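Local coordinates for protein Rd1NTF2_05_I64F_A80G_T94P_D101K_L106W (PDB 6W3F) that is a de novo designed NTF2-like protein, probably built to hold a pocket between its curved sheet and helices, at residues 11-19 against 57-67. Residues are numbered along the deposited sequence; the frame is centred on the assembly and turned at random.
Sequences IKTLLDIMR and VKRADHISFTL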
loop_
_atom_site.group_PDB
_atom_site.type_symbol
_atom_site.label_atom_id
_atom_site.label_comp_id
_atom_site.label_asym_id
_atom_site.label_seq_id
_atom_site.Cartn_x
_atom_site.Cartn_y
_atom_site.Cartn_z
ATOM N N ILE A 11 -7.164 -2.685 -1.933
ATOM C CA ILE A 11 -6.734 -2.769 -0.539
ATOM C C ILE A 11 -6.527 -4.225 -0.135
ATOM O O ILE A 11 -5.524 -4.569 0.495
ATOM C CB ILE A 11 -7.751 -2.061 0.384
ATOM C CG1 ILE A 11 -7.772 -0.562 0.050
ATOM C CG2 ILE A 11 -7.422 -2.263 1.859
ATOM C CD1 ILE A 11 -8.871 0.205 0.673
ATOM N N LYS A 12 -7.480 -5.098 -0.464
ATOM C CA LYS A 12 -7.375 -6.489 -0.030
ATOM C C LYS A 12 -6.209 -7.204 -0.719
ATOM O O LYS A 12 -5.458 -7.971 -0.087
ATOM C CB LYS A 12 -8.688 -7.231 -0.299
ATOM C CG LYS A 12 -8.654 -8.695 0.179
ATOM C CD LYS A 12 -10.036 -9.343 0.136
ATOM C CE LYS A 12 -10.044 -10.672 0.898
ATOM N NZ LYS A 12 -8.945 -11.578 0.446
ATOM N N THR A 13 -6.080 -7.022 -2.032
ATOM C CA THR A 13 -4.949 -7.621 -2.746
ATOM C C THR A 13 -3.654 -7.179 -2.090
ATOM O O THR A 13 -2.819 -8.005 -1.708
ATOM C CB THR A 13 -4.978 -7.223 -4.221
ATOM O OG1 THR A 13 -6.203 -7.680 -4.813
ATOM C CG2 THR A 13 -3.794 -7.827 -4.988
ATOM N N LEU A 14 -3.509 -5.868 -1.879
ATOM C CA LEU A 14 -2.273 -5.349 -1.304
ATOM C C LEU A 14 -2.046 -5.922 0.087
ATOM O O LEU A 14 -0.941 -6.366 0.409
ATOM C CB LEU A 14 -2.293 -3.827 -1.264
ATOM C CG LEU A 14 -1.222 -3.127 -2.090
ATOM C CD1 LEU A 14 -1.153 -1.623 -1.807
ATOM C CD2 LEU A 14 0.151 -3.778 -1.867
ATOM N N LEU A 15 -3.089 -5.925 0.929
ATOM C CA LEU A 15 -2.939 -6.421 2.295
ATOM C C LEU A 15 -2.568 -7.895 2.312
ATOM O O LEU A 15 -1.726 -8.329 3.108
ATOM C CB LEU A 15 -4.230 -6.214 3.085
ATOM C CG LEU A 15 -4.583 -4.813 3.602
ATOM C CD1 LEU A 15 -5.951 -4.842 4.274
ATOM C CD2 LEU A 15 -3.493 -4.317 4.549
ATOM N N ASP A 16 -3.208 -8.688 1.464
ATOM C CA ASP A 16 -2.889 -10.108 1.401
ATOM C C ASP A 16 -1.467 -10.341 0.883
ATOM O O ASP A 16 -0.770 -11.231 1.370
ATOM C CB ASP A 16 -3.923 -10.825 0.534
ATOM C CG ASP A 16 -5.293 -10.896 1.203
ATOM O OD1 ASP A 16 -5.382 -10.505 2.384
ATOM O OD2 ASP A 16 -6.274 -11.337 0.558
ATOM N N ILE A 17 -1.007 -9.560 -0.088
ATOM C CA ILE A 17 0.385 -9.681 -0.517
ATOM C C ILE A 17 1.321 -9.385 0.651
ATOM O O ILE A 17 2.236 -10.158 0.958
ATOM C CB ILE A 17 0.658 -8.760 -1.725
ATOM C CG1 ILE A 17 -0.086 -9.295 -2.961
ATOM C CG2 ILE A 17 2.156 -8.639 -1.975
ATOM C CD1 ILE A 17 -0.048 -8.377 -4.155
ATOM N N MET A 18 1.081 -8.278 1.356
ATOM C CA MET A 18 1.982 -7.910 2.444
ATOM C C MET A 18 1.934 -8.924 3.577
ATOM O O MET A 18 2.977 -9.291 4.122
ATOM C CB MET A 18 1.638 -6.512 2.956
ATOM C CG MET A 18 2.083 -5.433 1.993
ATOM S SD MET A 18 1.484 -3.823 2.451
ATOM C CE MET A 18 2.278 -2.825 1.203
ATOM N N ARG A 19 0.737 -9.382 3.950
ATOM C CA ARG A 19 0.622 -10.410 4.977
ATOM C C ARG A 19 1.399 -11.660 4.586
ATOM O O ARG A 19 2.079 -12.266 5.421
ATOM C CB ARG A 19 -0.849 -10.749 5.215
ATOM C CG ARG A 19 -1.603 -9.657 5.963
ATOM C CD ARG A 19 -3.112 -9.894 5.974
ATOM N NE ARG A 19 -3.850 -8.809 6.629
ATOM C CZ ARG A 19 -5.147 -8.576 6.449
ATOM N NH1 ARG A 19 -5.866 -9.346 5.638
ATOM N NH2 ARG A 19 -5.739 -7.575 7.087
ATOM N N VAL A 57 6.846 -4.944 7.481
ATOM C CA VAL A 57 5.538 -5.560 7.723
ATOM C C VAL A 57 5.631 -6.829 8.570
ATOM O O VAL A 57 4.631 -7.258 9.160
ATOM C CB VAL A 57 4.847 -5.862 6.370
ATOM C CG1 VAL A 57 3.539 -6.627 6.591
ATOM C CG2 VAL A 57 4.606 -4.581 5.608
ATOM N N LYS A 58 6.809 -7.438 8.657
ATOM C CA LYS A 58 6.946 -8.687 9.400
ATOM C C LYS A 58 6.709 -8.487 10.890
ATOM O O LYS A 58 6.313 -9.429 11.582
ATOM C CB LYS A 58 8.341 -9.287 9.179
ATOM C CG LYS A 58 8.662 -9.652 7.734
ATOM N N ARG A 59 6.944 -7.283 11.401
ATOM C CA ARG A 59 6.685 -7.016 12.809
ATOM C C ARG A 59 5.200 -6.938 13.129
ATOM O O ARG A 59 4.842 -6.968 14.310
ATOM C CB ARG A 59 7.361 -5.705 13.221
ATOM N N ALA A 60 4.331 -6.858 12.129
ATOM C CA ALA A 60 2.910 -6.586 12.364
ATOM C C ALA A 60 2.142 -7.885 12.564
ATOM O O ALA A 60 1.827 -8.590 11.603
ATOM C CB ALA A 60 2.324 -5.783 11.208
ATOM N N ASP A 61 1.775 -8.176 13.827
ATOM C CA ASP A 61 0.932 -9.335 14.106
ATOM C C ASP A 61 -0.395 -9.258 13.356
ATOM O O ASP A 61 -1.003 -10.293 13.061
ATOM C CB ASP A 61 0.611 -9.459 15.608
ATOM C CG ASP A 61 1.834 -9.473 16.486
ATOM O OD1 ASP A 61 2.970 -9.613 15.974
ATOM O OD2 ASP A 61 1.640 -9.342 17.721
ATOM N N HIS A 62 -0.905 -8.048 13.145
ATOM C CA HIS A 62 -2.109 -7.813 12.365
ATOM C C HIS A 62 -1.940 -6.475 11.680
ATOM O O HIS A 62 -1.398 -5.534 12.272
ATOM C CB HIS A 62 -3.393 -7.772 13.197
ATOM C CG HIS A 62 -4.576 -7.224 12.450
ATOM N ND1 HIS A 62 -5.357 -8.005 11.625
ATOM C CD2 HIS A 62 -5.098 -5.976 12.388
ATOM C CE1 HIS A 62 -6.317 -7.265 11.099
ATOM N NE2 HIS A 62 -6.182 -6.029 11.545
ATOM N N ILE A 63 -2.406 -6.391 10.442
ATOM C CA ILE A 63 -2.365 -5.143 9.698
ATOM C C ILE A 63 -3.695 -5.005 8.972
ATOM O O ILE A 63 -4.187 -5.962 8.369
ATOM C CB ILE A 63 -1.151 -5.127 8.749
ATOM C CG1 ILE A 63 -1.031 -3.771 8.051
ATOM C CG2 ILE A 63 -1.247 -6.273 7.760
ATOM C CD1 ILE A 63 0.288 -3.616 7.293
ATOM N N SER A 64 -4.301 -3.836 9.069
ATOM C CA SER A 64 -5.510 -3.528 8.328
ATOM C C SER A 64 -5.471 -2.068 7.921
ATOM O O SER A 64 -4.632 -1.298 8.398
ATOM C CB SER A 64 -6.774 -3.813 9.160
ATOM O OG SER A 64 -6.699 -3.177 10.417
ATOM N N PHE A 65 -6.385 -1.692 7.017
ATOM C CA PHE A 65 -6.483 -0.336 6.510
ATOM C C PHE A 65 -7.948 0.040 6.381
ATOM O O PHE A 65 -8.733 -0.698 5.774
ATOM C CB PHE A 65 -5.785 -0.199 5.165
ATOM C CG PHE A 65 -5.940 1.157 4.518
ATOM C CD1 PHE A 65 -5.170 2.224 4.922
ATOM C CD2 PHE A 65 -6.831 1.348 3.479
ATOM C CE1 PHE A 65 -5.286 3.463 4.305
ATOM C CE2 PHE A 65 -6.947 2.594 2.847
ATOM C CZ PHE A 65 -6.175 3.639 3.265
ATOM N N THR A 66 -8.316 1.165 6.995
ATOM C CA THR A 66 -9.670 1.693 6.949
ATOM C C THR A 66 -9.681 2.934 6.073
ATOM O O THR A 66 -9.075 3.952 6.425
ATOM C CB THR A 66 -10.175 2.029 8.343
ATOM O OG1 THR A 66 -10.187 0.831 9.122
ATOM C CG2 THR A 66 -11.555 2.646 8.266
ATOM N N LEU A 67 -10.356 2.837 4.934
ATOM C CA LEU A 67 -10.422 3.943 3.990
ATOM C C LEU A 67 -11.198 5.117 4.576
ATOM O O LEU A 67 -12.331 4.958 5.035
ATOM C CB LEU A 67 -11.084 3.467 2.700
ATOM C CG LEU A 67 -11.219 4.403 1.509
ATOM C CD1 LEU A 67 -9.842 4.762 1.011
ATOM C CD2 LEU A 67 -12.030 3.721 0.415
HETATM O O HOH W 1 -2.628 -8.891 9.204
#
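In this NTF2-like fold the N-terminal helix lies along an outermost strand of the curved sheet, and Ile11, Leu15 and Arg19 of helix 11-19 meet strand 62-67 in nearly antiparallel order, the axes 9.3 Å apart at 165°. Ile11 CD1 comes to the edge of the Phe65 ring, in its plane, 3.7 Å from Phe65 CD2; CG2, anti to the backbone N of Ile11, reaches the same ring carbon. Trimming Ile11 to an alanine would probably open a gap beside this edge and let the ring shift. One turn on, Leu15 lays CD1 against the backbone at Ser64 and Phe65. Arg19 stretches out from CG to NE over Ile63 CG2, and its NH2 donates to Ile63 O at 2.6 Å, nearly straight at 166°, the oxygen lying in the guanidinium plane; NE adds a weak bond to the same oxygen. Water 1 accepts from Ile63 N and, weakly, from Arg19 NE. Leu15 CB covers one guanidinium face, while Asp16 OD1 pairs with Arg19 NH1 at 3.5 Å. At the far end Val57 CG1 packs on Met18 CB. On this edge, with no further strand of this chain beside it, Ile63 N and O find partners in a water and an arginine instead.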